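Local coordinates for putative D-lactate dehydrogenase (Chlamydomonas reinhardtii, PDB 4ZGS), which probably reduces pyruvate to D-lactate with NADH, as an NAD-dependent member of the D-isomer specific 2-hydroxyacid dehydrogenase family, at residues A[291-296]-A[333-338]; A[239-244]-A[266-271]; A[184-189]-A[206-211]. One frame throughout, in Å; residues are numbered along the deposited sequence.

Contact 1 (A[291-296]-A[333-338]). With NAD (nicotinamide-adenine-dinucleotide), chain I.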
loop_
_atom_site.group_PDB
_atom_site.type_symbol
_atom_site.label_atom_id
_atom_site.label_comp_id
_atom_site.label_asym_id
_atom_site.label_seq_id
_atom_site.Cartn_x
_atom_site.Cartn_y
_atom_site.Cartn_z
ATOM N N LEU A 291 -17.017 -7.626 3.778
ATOM C CA LEU A 291 -17.247 -8.898 3.083
ATOM C C LEU A 291 -16.058 -9.786 3.330
ATOM O O LEU A 291 -14.929 -9.302 3.321
ATOM C CB LEU A 291 -17.416 -8.737 1.576
ATOM C CG LEU A 291 -18.480 -7.811 1.040
ATOM C CD1 LEU A 291 -18.407 -7.842 -0.483
ATOM C CD2 LEU A 291 -19.843 -8.259 1.560
ATOM N N ASP A 292 -16.321 -11.036 3.684
ATOM C CA ASP A 292 -15.339 -12.110 3.647
ATOM C C ASP A 292 -15.604 -12.973 2.410
ATOM O O ASP A 292 -14.880 -13.925 2.138
ATOM C CB ASP A 292 -15.420 -12.957 4.922
ATOM C CG ASP A 292 -14.223 -13.881 5.091
ATOM O OD1 ASP A 292 -13.101 -13.341 4.956
ATOM O OD2 ASP A 292 -14.400 -15.128 5.341
ATOM N N VAL A 293 -16.666 -12.642 1.682
ATOM C CA VAL A 293 -17.167 -13.485 0.590
ATOM C C VAL A 293 -17.804 -12.653 -0.540
ATOM O O VAL A 293 -18.314 -11.551 -0.292
ATOM C CB VAL A 293 -18.223 -14.519 1.120
ATOM C CG1 VAL A 293 -17.565 -15.536 2.062
ATOM C CG2 VAL A 293 -19.412 -13.799 1.796
ATOM N N TYR A 294 -17.767 -13.189 -1.758
ATOM C CA TYR A 294 -18.268 -12.523 -2.972
ATOM C C TYR A 294 -18.835 -13.535 -3.980
ATOM O O TYR A 294 -18.304 -14.620 -4.101
ATOM C CB TYR A 294 -17.148 -11.708 -3.601
ATOM C CG TYR A 294 -17.495 -11.049 -4.906
ATOM C CD1 TYR A 294 -18.151 -9.828 -4.945
ATOM C CD2 TYR A 294 -17.159 -11.657 -6.111
ATOM C CE1 TYR A 294 -18.463 -9.220 -6.151
ATOM C CE2 TYR A 294 -17.465 -11.067 -7.321
ATOM C CZ TYR A 294 -18.119 -9.844 -7.334
ATOM O OH TYR A 294 -18.419 -9.250 -8.534
ATOM N N GLU A 295 -19.838 -13.153 -4.765
ATOM C CA GLU A 295 -20.672 -14.104 -5.519
ATOM C C GLU A 295 -20.011 -15.160 -6.427
ATOM O O GLU A 295 -20.470 -16.304 -6.427
ATOM C CB GLU A 295 -21.631 -13.313 -6.398
ATOM C CG GLU A 295 -22.662 -14.148 -7.116
ATOM C CD GLU A 295 -23.415 -13.330 -8.149
ATOM O OE1 GLU A 295 -23.207 -12.096 -8.190
ATOM O OE2 GLU A 295 -24.199 -13.917 -8.924
ATOM N N ASN A 296 -18.995 -14.826 -7.216
ATOM C CA ASN A 296 -18.281 -15.905 -7.924
ATOM C C ASN A 296 -16.875 -15.992 -7.362
ATOM O O ASN A 296 -16.018 -15.194 -7.678
ATOM C CB ASN A 296 -18.269 -15.710 -9.455
ATOM C CG ASN A 296 -17.735 -16.960 -10.226
ATOM O OD1 ASN A 296 -17.051 -17.820 -9.665
ATOM N ND2 ASN A 296 -18.091 -17.064 -11.508
ATOM N N THR A 333 -11.981 -9.139 3.027
ATOM C CA THR A 333 -10.980 -10.152 3.412
ATOM C C THR A 333 -11.173 -11.361 2.518
ATOM O O THR A 333 -12.268 -11.605 2.007
ATOM C CB THR A 333 -11.115 -10.625 4.889
ATOM O OG1 THR A 333 -12.481 -10.976 5.142
ATOM C CG2 THR A 333 -10.650 -9.551 5.901
ATOM N N PRO A 334 -10.096 -12.117 2.314
ATOM C CA PRO A 334 -10.091 -13.227 1.361
ATOM C C PRO A 334 -10.524 -14.554 2.009
ATOM O O PRO A 334 -9.700 -15.450 2.187
ATOM C CB PRO A 334 -8.631 -13.261 0.893
ATOM C CG PRO A 334 -7.866 -12.833 2.113
ATOM C CD PRO A 334 -8.756 -11.849 2.864
ATOM N N HIS A 335 -11.805 -14.661 2.368
ATOM C CA HIS A 335 -12.361 -15.875 2.981
ATOM C C HIS A 335 -11.549 -16.339 4.198
ATOM O O HIS A 335 -11.140 -17.493 4.299
ATOM C CB HIS A 335 -12.436 -16.993 1.936
ATOM C CG HIS A 335 -13.538 -17.977 2.188
ATOM N ND1 HIS A 335 -14.583 -18.170 1.311
ATOM C CD2 HIS A 335 -13.763 -18.816 3.228
ATOM C CE1 HIS A 335 -15.400 -19.089 1.794
ATOM N NE2 HIS A 335 -14.925 -19.497 2.956
ATOM N N THR A 336 -11.221 -15.413 5.078
ATOM C CA THR A 336 -10.454 -15.755 6.266
ATOM C C THR A 336 -11.270 -15.864 7.570
ATOM O O THR A 336 -10.683 -16.054 8.628
ATOM C CB THR A 336 -9.329 -14.738 6.475
ATOM O OG1 THR A 336 -9.906 -13.436 6.678
ATOM C CG2 THR A 336 -8.440 -14.688 5.251
ATOM N N ALA A 337 -12.589 -15.686 7.506
ATOM C CA ALA A 337 -13.388 -15.703 8.725
ATOM C C ALA A 337 -13.218 -17.000 9.547
ATOM O O ALA A 337 -13.319 -16.942 10.765
ATOM C CB ALA A 337 -14.874 -15.481 8.412
ATOM N N PHE A 338 -12.995 -18.139 8.883
ATOM C CA PHE A 338 -12.796 -19.414 9.574
ATOM C C PHE A 338 -11.346 -19.570 9.941
ATOM O O PHE A 338 -10.971 -20.515 10.615
ATOM C CB PHE A 338 -13.166 -20.620 8.716
ATOM C CG PHE A 338 -12.052 -21.024 7.752
ATOM C CD1 PHE A 338 -11.684 -20.184 6.698
ATOM C CD2 PHE A 338 -11.326 -22.193 7.941
ATOM C CE1 PHE A 338 -10.637 -20.550 5.812
ATOM C CE2 PHE A 338 -10.281 -22.553 7.069
ATOM C CZ PHE A 338 -9.940 -21.731 6.005
HETATM P PA NAD I . -26.301 -23.140 11.000
HETATM O O1A NAD I . -27.166 -24.225 10.484
HETATM O O2A NAD I . -26.349 -23.446 12.452
HETATM O O5B NAD I . -26.891 -21.687 10.668
HETATM C C5B NAD I . -27.823 -21.472 9.609
HETATM C C4B NAD I . -29.124 -20.953 10.135
HETATM O O4B NAD I . -29.835 -20.142 9.093
HETATM C C3B NAD I . -30.042 -22.054 10.527
HETATM O O3B NAD I . -30.535 -21.877 11.885
HETATM C C2B NAD I . -31.172 -22.005 9.607
HETATM O O2B NAD I . -32.387 -22.413 10.291
HETATM C C1B NAD I . -31.262 -20.592 9.178
HETATM N N9A NAD I . -31.987 -20.398 7.987
HETATM C C8A NAD I . -32.403 -21.396 7.058
HETATM N N7A NAD I . -33.120 -20.800 6.006
HETATM C C5A NAD I . -33.161 -19.449 6.276
HETATM C C6A NAD I . -33.710 -18.290 5.646
HETATM N N6A NAD I . -34.424 -18.388 4.426
HETATM N N1A NAD I . -33.548 -17.172 6.197
HETATM C C2A NAD I . -32.961 -16.932 7.241
HETATM N N3A NAD I . -32.402 -17.852 7.947
HETATM C C4A NAD I . -32.445 -19.195 7.540
HETATM O O3 NAD I . -24.797 -23.274 10.458
HETATM P PN NAD I . -23.598 -22.293 10.856
HETATM O O1N NAD I . -22.520 -22.992 11.599
HETATM O O2N NAD I . -24.041 -21.270 11.833
HETATM O O5D NAD I . -23.030 -21.584 9.542
HETATM C C5D NAD I . -22.644 -22.325 8.379
HETATM C C4D NAD I . -22.305 -21.305 7.357
HETATM O O4D NAD I . -20.991 -20.692 7.656
HETATM C C3D NAD I . -22.152 -21.865 6.008
HETATM O O3D NAD I . -23.442 -22.093 5.383
HETATM C C2D NAD I . -21.407 -20.810 5.325
HETATM O O2D NAD I . -22.346 -19.832 4.816
HETATM C C1D NAD I . -20.531 -20.181 6.346
HETATM N N1N NAD I . -19.178 -20.499 6.113
HETATM C C2N NAD I . -18.198 -19.479 6.135
HETATM C C3N NAD I . -16.860 -19.784 5.889
HETATM C C7N NAD I . -15.806 -18.680 5.909
HETATM O O7N NAD I . -16.083 -17.559 5.522
HETATM N N7N NAD I . -14.487 -18.949 6.359
HETATM C C4N NAD I . -16.485 -21.113 5.618
HETATM C C5N NAD I . -17.458 -22.132 5.591
HETATM C C6N NAD I . -18.793 -21.830 5.838
#
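D292 reaches into the turn formed by T333, T336 and A337, a good example of how one carboxylate can fasten two loops together. Both loops leave the carboxyl ends of adjacent parallel strands, 286-291 and 330-332, in the Rossmann-type NAD-binding domain, and they border the nicotinamide end of the cofactor. Ahead of the carboxylate, the two chains are still joined by a backbone bond from T333 N to L291 O, 3.0 Å long.

Along the D292 side chain, CB lies 3.6 Å from T333 OG1. CG stands anti to the backbone N (chi1 -167°), which carries the carboxylate over to the amides of the turn, and lies close to T336 N and T333 OG1. OD1 accepts T336 N at 2.8 Å through its syn lone pair and also the hydroxyl of T333; that second bond is modelled at 2.5 Å between OD1 and T333 OG1, so short that its exact length is doubtful. OD2 takes A337 N at 2.9 Å, with the amide 46° out of the carboxylate plane. The T336 and A337 amides, one on each oxygen, suffice to hold the carboxylate's rotation.

P334 centres an inverse gamma turn that brings H335 N round to a weak bond with D292 O. H142, on helix 136-151, is hydrogen-bonded to T333 OG1, while R152 of the second subunit binds the carbonyls of T336 and A337. The H335 imidazole crosses V293 obliquely, CG1 being 4.0 Å from ND1, and its CD2 and NE2 atoms come up to the carboxamide of NAD, with H335 NE2 3.2 Å from C7N.

Contact 2 (A[239-244]-A[266-271]); sequences CPLLPS and VSRGGL. With NAD (nicotinamide-adenine-dinucleotide), chain I.
L271 lies between C239 and L241, illustrating a contact built wholly on shape: no hydrogen bond links 239-244 to 266-271. The tight part is on the buried side. One methyl of L271, CD2, lies 3.9 Å from C239 SG and 3.7 Å from L241 CD1, while the other, CD1, rests against the carbonyl oxygen of C239. The side chains of L241 and L271 run antiparallel alongside each other. L241 has CG anti to its backbone N (chi1 -175°), which extends the isobutyl group over the short 3-10 segment 269-271; L241 CD1 lies 3.6 Å from G270 C, and the other methyl, CD2, packs near G270 CA, where no side chain stands in its way. Nearby, S267 CB packs on C239 O, while S267 OG is hydrogen-bonded to L237 O.

Toward solvent the packing thins out. L241 is partly exposed, and the exposed R268 lies roughly perpendicular to it, NH1 lying 3.6 Å from L241 CD2. R268 CG, set beside the backbone N (chi1 -71°), lies 3.2 Å from NAD O2D; bends at chi2 and chi3 then bring NH1 back to L241. C239 CB also comes near the adenine, and beyond L241 the segment leaves its partner, S244 OG accepting a weak bond from NAD N6A. The ribose hydroxyl O2D in turn gives a weak bond to S267 O.

Loops that leave adjacent parallel strands, here 234-237 and 261-265, and pack together beneath an extended dinucleotide are characteristic of the Rossmann-type cofactor site.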
loop_
_atom_site.group_PDB
_atom_site.type_symbol
_atom_site.label_atom_id
_atom_site.label_comp_id
_atom_site.label_asym_id
_atom_site.label_seq_id
_atom_site.Cartn_x
_atom_site.Cartn_y
_atom_site.Cartn_z
ATOM N N CYS A 239 -27.136 -16.402 7.484
ATOM C CA CYS A 239 -27.931 -17.523 6.987
ATOM C C CYS A 239 -27.183 -18.304 5.902
ATOM O O CYS A 239 -26.291 -17.770 5.225
ATOM C CB CYS A 239 -29.282 -17.036 6.437
ATOM S SG CYS A 239 -29.197 -15.631 5.260
ATOM N N PRO A 240 -27.552 -19.580 5.728
ATOM C CA PRO A 240 -27.012 -20.411 4.644
ATOM C C PRO A 240 -27.563 -19.928 3.317
ATOM O O PRO A 240 -28.531 -19.164 3.308
ATOM C CB PRO A 240 -27.524 -21.814 4.979
ATOM C CG PRO A 240 -28.800 -21.558 5.722
ATOM C CD PRO A 240 -28.545 -20.304 6.536
ATOM N N LEU A 241 -26.980 -20.366 2.212
ATOM C CA LEU A 241 -27.495 -19.944 0.928
ATOM C C LEU A 241 -28.598 -20.888 0.453
ATOM O O LEU A 241 -28.345 -22.051 0.134
ATOM C CB LEU A 241 -26.364 -19.886 -0.090
ATOM C CG LEU A 241 -26.740 -19.337 -1.455
ATOM C CD1 LEU A 241 -27.323 -17.939 -1.263
ATOM C CD2 LEU A 241 -25.493 -19.293 -2.322
ATOM N N LEU A 242 -29.822 -20.369 0.395
ATOM C CA LEU A 242 -30.990 -21.141 -0.029
ATOM C C LEU A 242 -31.726 -20.435 -1.134
ATOM O O LEU A 242 -31.507 -19.248 -1.351
ATOM C CB LEU A 242 -31.953 -21.369 1.140
ATOM C CG LEU A 242 -31.471 -22.271 2.274
ATOM C CD1 LEU A 242 -32.446 -22.264 3.441
ATOM C CD2 LEU A 242 -31.315 -23.686 1.738
ATOM N N PRO A 243 -32.594 -21.164 -1.850
ATOM C CA PRO A 243 -33.418 -20.492 -2.851
ATOM C C PRO A 243 -34.161 -19.306 -2.228
ATOM O O PRO A 243 -34.316 -18.295 -2.922
ATOM C CB PRO A 243 -34.379 -21.587 -3.303
ATOM C CG PRO A 243 -33.608 -22.846 -3.093
ATOM C CD PRO A 243 -32.820 -22.618 -1.834
ATOM N N SER A 244 -34.573 -19.411 -0.955
ATOM C CA SER A 244 -35.241 -18.290 -0.268
ATOM C C SER A 244 -34.271 -17.154 0.048
ATOM O O SER A 244 -34.659 -15.987 0.044
ATOM C CB SER A 244 -35.925 -18.731 1.042
ATOM O OG SER A 244 -35.030 -19.342 1.954
ATOM N N VAL A 266 -20.159 -12.388 5.965
ATOM C CA VAL A 266 -19.177 -13.459 6.082
ATOM C C VAL A 266 -19.762 -14.832 5.764
ATOM O O VAL A 266 -19.104 -15.832 6.029
ATOM C CB VAL A 266 -18.512 -13.501 7.481
ATOM C CG1 VAL A 266 -17.828 -12.158 7.753
ATOM C CG2 VAL A 266 -19.532 -13.826 8.575
ATOM N N SER A 267 -21.009 -14.915 5.294
ATOM C CA SER A 267 -21.559 -16.255 5.011
ATOM C C SER A 267 -21.357 -16.713 3.573
ATOM O O SER A 267 -20.453 -17.492 3.314
ATOM C CB SER A 267 -23.072 -16.340 5.307
ATOM O OG SER A 267 -23.401 -15.879 6.598
ATOM N N ARG A 268 -22.156 -16.203 2.638
ATOM C CA ARG A 268 -22.131 -16.697 1.260
ATOM C C ARG A 268 -22.330 -15.582 0.262
ATOM O O ARG A 268 -23.262 -14.784 0.399
ATOM C CB ARG A 268 -23.196 -17.772 1.070
ATOM C CG ARG A 268 -22.828 -19.036 1.784
ATOM C CD ARG A 268 -21.527 -19.560 1.179
ATOM N NE ARG A 268 -21.539 -21.006 1.086
ATOM C CZ ARG A 268 -22.097 -21.673 0.087
ATOM N NH1 ARG A 268 -22.687 -21.012 -0.901
ATOM N NH2 ARG A 268 -22.073 -23.000 0.088
ATOM N N GLY A 269 -21.490 -15.569 -0.776
ATOM C CA GLY A 269 -21.516 -14.497 -1.742
ATOM C C GLY A 269 -22.853 -14.396 -2.420
ATOM O O GLY A 269 -23.296 -13.315 -2.761
ATOM N N GLY A 270 -23.516 -15.530 -2.579
ATOM C CA GLY A 270 -24.834 -15.587 -3.183
ATOM C C GLY A 270 -25.926 -14.817 -2.444
ATOM O O GLY A 270 -27.010 -14.616 -2.996
ATOM N N LEU A 271 -25.687 -14.437 -1.187
ATOM C CA LEU A 271 -26.699 -13.696 -0.426
ATOM C C LEU A 271 -26.865 -12.268 -0.915
ATOM O O LEU A 271 -27.869 -11.627 -0.629
ATOM C CB LEU A 271 -26.348 -13.662 1.056
ATOM C CG LEU A 271 -26.186 -15.020 1.733
ATOM C CD1 LEU A 271 -25.700 -14.828 3.140
ATOM C CD2 LEU A 271 -27.513 -15.745 1.715
HETATM P PA NAD I . -26.301 -23.140 11.000
HETATM O O1A NAD I . -27.166 -24.225 10.484
HETATM O O2A NAD I . -26.349 -23.446 12.452
HETATM O O5B NAD I . -26.891 -21.687 10.668
HETATM C C5B NAD I . -27.823 -21.472 9.609
HETATM C C4B NAD I . -29.124 -20.953 10.135
HETATM O O4B NAD I . -29.835 -20.142 9.093
HETATM C C3B NAD I . -30.042 -22.054 10.527
HETATM O O3B NAD I . -30.535 -21.877 11.885
HETATM C C2B NAD I . -31.172 -22.005 9.607
HETATM O O2B NAD I . -32.387 -22.413 10.291
HETATM C C1B NAD I . -31.262 -20.592 9.178
HETATM N N9A NAD I . -31.987 -20.398 7.987
HETATM C C8A NAD I . -32.403 -21.396 7.058
HETATM N N7A NAD I . -33.120 -20.800 6.006
HETATM C C5A NAD I . -33.161 -19.449 6.276
HETATM C C6A NAD I . -33.710 -18.290 5.646
HETATM N N6A NAD I . -34.424 -18.388 4.426
HETATM N N1A NAD I . -33.548 -17.172 6.197
HETATM C C2A NAD I . -32.961 -16.932 7.241
HETATM N N3A NAD I . -32.402 -17.852 7.947
HETATM C C4A NAD I . -32.445 -19.195 7.540
HETATM O O3 NAD I . -24.797 -23.274 10.458
HETATM P PN NAD I . -23.598 -22.293 10.856
HETATM O O1N NAD I . -22.520 -22.992 11.599
HETATM O O2N NAD I . -24.041 -21.270 11.833
HETATM O O5D NAD I . -23.030 -21.584 9.542
HETATM C C5D NAD I . -22.644 -22.325 8.379
HETATM C C4D NAD I . -22.305 -21.305 7.357
HETATM O O4D NAD I . -20.991 -20.692 7.656
HETATM C C3D NAD I . -22.152 -21.865 6.008
HETATM O O3D NAD I . -23.442 -22.093 5.383
HETATM C C2D NAD I . -21.407 -20.810 5.325
HETATM O O2D NAD I . -22.346 -19.832 4.816
HETATM C C1D NAD I . -20.531 -20.181 6.346
HETATM N N1N NAD I . -19.178 -20.499 6.113
HETATM C C2N NAD I . -18.198 -19.479 6.135
HETATM C C3N NAD I . -16.860 -19.784 5.889
HETATM C C7N NAD I . -15.806 -18.680 5.909
HETATM O O7N NAD I . -16.083 -17.559 5.522
HETATM N N7N NAD I . -14.487 -18.949 6.359
HETATM C C4N NAD I . -16.485 -21.113 5.618
HETATM C C5N NAD I . -17.458 -22.132 5.591
HETATM C C6N NAD I . -18.793 -21.830 5.838
#

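Contact 3 (A[184-189]-A[206-211]). With NAD (nicotinamide-adenine-dinucleotide), chain I.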
loop_
_atom_site.group_PDB
_atom_site.type_symbol
_atom_site.label_atom_id
_atom_site.label_comp_id
_atom_site.label_asym_id
_atom_site.label_seq_id
_atom_site.Cartn_x
_atom_site.Cartn_y
_atom_site.Cartn_z
ATOM N N VAL A 184 -29.050 -11.599 10.741
ATOM C CA VAL A 184 -29.861 -12.398 9.822
ATOM C C VAL A 184 -29.327 -13.842 9.739
ATOM O O VAL A 184 -28.287 -14.134 9.134
ATOM C CB VAL A 184 -29.921 -11.775 8.411
ATOM C CG1 VAL A 184 -30.805 -12.614 7.529
ATOM C CG2 VAL A 184 -30.461 -10.360 8.467
ATOM N N GLY A 185 -30.094 -14.722 10.366
ATOM C CA GLY A 185 -29.809 -16.129 10.573
ATOM C C GLY A 185 -29.135 -16.275 11.934
ATOM O O GLY A 185 -28.114 -15.607 12.251
ATOM N N THR A 186 -29.724 -17.178 12.721
ATOM C CA THR A 186 -29.383 -17.409 14.131
ATOM C C THR A 186 -28.797 -18.801 14.438
ATOM O O THR A 186 -28.942 -19.317 15.554
ATOM C CB THR A 186 -30.566 -17.092 15.025
ATOM O OG1 THR A 186 -31.711 -17.864 14.644
ATOM C CG2 THR A 186 -30.848 -15.602 14.881
ATOM N N GLY A 187 -28.281 -19.476 13.422
ATOM C CA GLY A 187 -27.669 -20.768 13.653
ATOM C C GLY A 187 -26.402 -20.614 14.471
ATOM O O GLY A 187 -26.203 -19.582 15.139
ATOM N N ALA A 188 -25.568 -21.649 14.461
ATOM C CA ALA A 188 -24.390 -21.706 15.321
ATOM C C ALA A 188 -23.552 -20.421 15.261
ATOM O O ALA A 188 -23.165 -19.875 16.291
ATOM C CB ALA A 188 -23.542 -22.912 14.942
ATOM N N ILE A 189 -23.307 -19.921 14.055
ATOM C CA ILE A 189 -22.545 -18.685 13.869
ATOM C C ILE A 189 -23.322 -17.382 14.206
ATOM O O ILE A 189 -22.825 -16.533 14.955
ATOM C CB ILE A 189 -22.047 -18.614 12.424
ATOM C CG1 ILE A 189 -20.990 -19.701 12.213
ATOM C CG2 ILE A 189 -21.474 -17.272 12.126
ATOM C CD1 ILE A 189 -20.640 -19.980 10.763
ATOM N N ALA A 206 -32.951 -9.861 15.673
ATOM C CA ALA A 206 -32.637 -11.044 14.902
ATOM C C ALA A 206 -33.784 -11.413 14.018
ATOM O O ALA A 206 -34.952 -11.161 14.349
ATOM C CB ALA A 206 -32.305 -12.208 15.815
ATOM N N TYR A 207 -33.435 -12.052 12.906
ATOM C CA TYR A 207 -34.409 -12.662 12.036
ATOM C C TYR A 207 -33.970 -14.075 11.708
ATOM O O TYR A 207 -32.810 -14.310 11.357
ATOM C CB TYR A 207 -34.571 -11.884 10.735
ATOM C CG TYR A 207 -35.364 -12.660 9.712
ATOM C CD1 TYR A 207 -36.747 -12.656 9.742
ATOM C CD2 TYR A 207 -34.736 -13.471 8.780
ATOM C CE1 TYR A 207 -37.488 -13.380 8.825
ATOM C CE2 TYR A 207 -35.467 -14.205 7.857
ATOM C CZ TYR A 207 -36.841 -14.155 7.885
ATOM O OH TYR A 207 -37.585 -14.880 6.979
ATOM N N ASP A 208 -34.911 -15.002 11.765
ATOM C CA ASP A 208 -34.654 -16.333 11.268
ATOM C C ASP A 208 -35.965 -16.965 10.966
ATOM O O ASP A 208 -36.986 -16.586 11.528
ATOM C CB ASP A 208 -33.891 -17.185 12.266
ATOM C CG ASP A 208 -33.305 -18.431 11.624
ATOM O OD1 ASP A 208 -34.078 -19.230 11.046
ATOM O OD2 ASP A 208 -32.063 -18.594 11.668
ATOM N N ILE A 209 -35.932 -17.985 10.123
ATOM C CA ILE A 209 -37.159 -18.643 9.778
ATOM C C ILE A 209 -37.576 -19.397 11.048
ATOM O O ILE A 209 -38.758 -19.428 11.406
ATOM C CB ILE A 209 -36.974 -19.550 8.540
ATOM C CG1 ILE A 209 -38.301 -19.723 7.795
ATOM C CG2 ILE A 209 -36.343 -20.882 8.926
ATOM C CD1 ILE A 209 -39.049 -18.423 7.595
ATOM N N LYS A 210 -36.590 -19.955 11.748
ATOM C CA LYS A 210 -36.818 -20.587 13.040
ATOM C C LYS A 210 -36.022 -19.887 14.151
ATOM O O LYS A 210 -34.785 -19.808 14.075
ATOM C CB LYS A 210 -36.486 -22.076 12.989
ATOM C CG LYS A 210 -36.949 -22.780 14.254
ATOM C CD LYS A 210 -36.979 -24.274 14.077
ATOM C CE LYS A 210 -37.652 -24.948 15.269
ATOM N NZ LYS A 210 -37.813 -26.414 15.028
ATOM N N PRO A 211 -36.723 -19.323 15.154
ATOM C CA PRO A 211 -36.066 -18.729 16.330
ATOM C C PRO A 211 -35.153 -19.704 17.087
ATOM O O PRO A 211 -35.508 -20.862 17.292
ATOM C CB PRO A 211 -37.249 -18.307 17.221
ATOM C CG PRO A 211 -38.371 -18.080 16.271
ATOM C CD PRO A 211 -38.183 -19.115 15.177
HETATM P PA NAD I . -26.301 -23.140 11.000
HETATM O O1A NAD I . -27.166 -24.225 10.484
HETATM O O2A NAD I . -26.349 -23.446 12.452
HETATM O O5B NAD I . -26.891 -21.687 10.668
HETATM C C5B NAD I . -27.823 -21.472 9.609
HETATM C C4B NAD I . -29.124 -20.953 10.135
HETATM O O4B NAD I . -29.835 -20.142 9.093
HETATM C C3B NAD I . -30.042 -22.054 10.527
HETATM O O3B NAD I . -30.535 -21.877 11.885
HETATM C C2B NAD I . -31.172 -22.005 9.607
HETATM O O2B NAD I . -32.387 -22.413 10.291
HETATM C C1B NAD I . -31.262 -20.592 9.178
HETATM N N9A NAD I . -31.987 -20.398 7.987
HETATM C C8A NAD I . -32.403 -21.396 7.058
HETATM N N7A NAD I . -33.120 -20.800 6.006
HETATM C C5A NAD I . -33.161 -19.449 6.276
HETATM C C6A NAD I . -33.710 -18.290 5.646
HETATM N N6A NAD I . -34.424 -18.388 4.426
HETATM N N1A NAD I . -33.548 -17.172 6.197
HETATM C C2A NAD I . -32.961 -16.932 7.241
HETATM N N3A NAD I . -32.402 -17.852 7.947
HETATM C C4A NAD I . -32.445 -19.195 7.540
HETATM O O3 NAD I . -24.797 -23.274 10.458
HETATM P PN NAD I . -23.598 -22.293 10.856
HETATM O O1N NAD I . -22.520 -22.992 11.599
HETATM O O2N NAD I . -24.041 -21.270 11.833
HETATM O O5D NAD I . -23.030 -21.584 9.542
HETATM C C5D NAD I . -22.644 -22.325 8.379
HETATM C C4D NAD I . -22.305 -21.305 7.357
HETATM O O4D NAD I . -20.991 -20.692 7.656
HETATM C C3D NAD I . -22.152 -21.865 6.008
HETATM O O3D NAD I . -23.442 -22.093 5.383
HETATM C C2D NAD I . -21.407 -20.810 5.325
HETATM O O2D NAD I . -22.346 -19.832 4.816
HETATM C C1D NAD I . -20.531 -20.181 6.346
HETATM N N1N NAD I . -19.178 -20.499 6.113
HETATM C C2N NAD I . -18.198 -19.479 6.135
HETATM C C3N NAD I . -16.860 -19.784 5.889
HETATM C C7N NAD I . -15.806 -18.680 5.909
HETATM O O7N NAD I . -16.083 -17.559 5.522
HETATM N N7N NAD I . -14.487 -18.949 6.359
HETATM C C4N NAD I . -16.485 -21.113 5.618
HETATM C C5N NAD I . -17.458 -22.132 5.591
HETATM C C6N NAD I . -18.793 -21.830 5.838
#
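V184 and Y207 are bridged in parallel at the ends of two neighbouring strands, and the backbone bonding runs one step further: G185 N donates to Y207 O at 2.9 Å.

Apolar contacts flank this pairing. V184 CG1 touches Y207 CD2 at 4.2 Å on the sheet face covered by L228 of helix 225-231, and T186 CG2 lies 3.8 Å from A206 CB. The Y207 ring also reaches the adenine of NAD, CE2 near C2A.

These elements belong to the beta-alpha-beta crossover formed by strand 180-184, helix 188-200 and strand 203-207, with G185 and G187 as the first two glycines of a sequence that fits the Rossmann GxGxxG pattern. G185 has a positive phi, which glycine accepts easily, and G187, at the N-cap position, lets the cofactor come close because it has no side chain. At the start of the helix two backbone amides grip the diphosphate, one for each phosphate: A188 N to NAD O2A at 2.8 Å and I189 N to O2N at 2.7 Å.

Side-chain polar bonds centre on D208, a residue of the NAD site. With CG anti to the backbone N (chi1 -165°), its carboxylate swings across to the glycine-rich turn, where OD2 accepts T186 N at 2.9 Å through the anti lone pair in a nearly straight bond (170°). T186 OG1 is also near OD2 and makes a weak bond with Y222 OH. The other oxygen closes an Asx turn, D208 OD1 taking K210 N at 2.7 Å, and on the cofactor side the same OD1 lies 3.7 Å from the adenine-ribose hydroxyl O2B of NAD.

The three contacts show the C-terminal end of one parallel sheet serving one cofactor. Contact 3 holds the adenosine and diphosphate end, contact 2 touches both the adenosine and the nicotinamide ribose, and contact 1 borders the nicotinamide end, where a second subunit joins in. Contacts 1 and 3 are buried and polar, each organised by an aspartate, D292 taking two amides across the contact and D208 one; contact 2 is partly exposed and apolar. Only contact 3 pairs strands directly, the others joining loops. Contact 2 touches both neighbours, with V293 CG2 3.7 Å from R268 N and C239 CB 4.1 Å from V184 O, whereas contacts 1 and 3 stay about 8 Å apart at their nearest atoms.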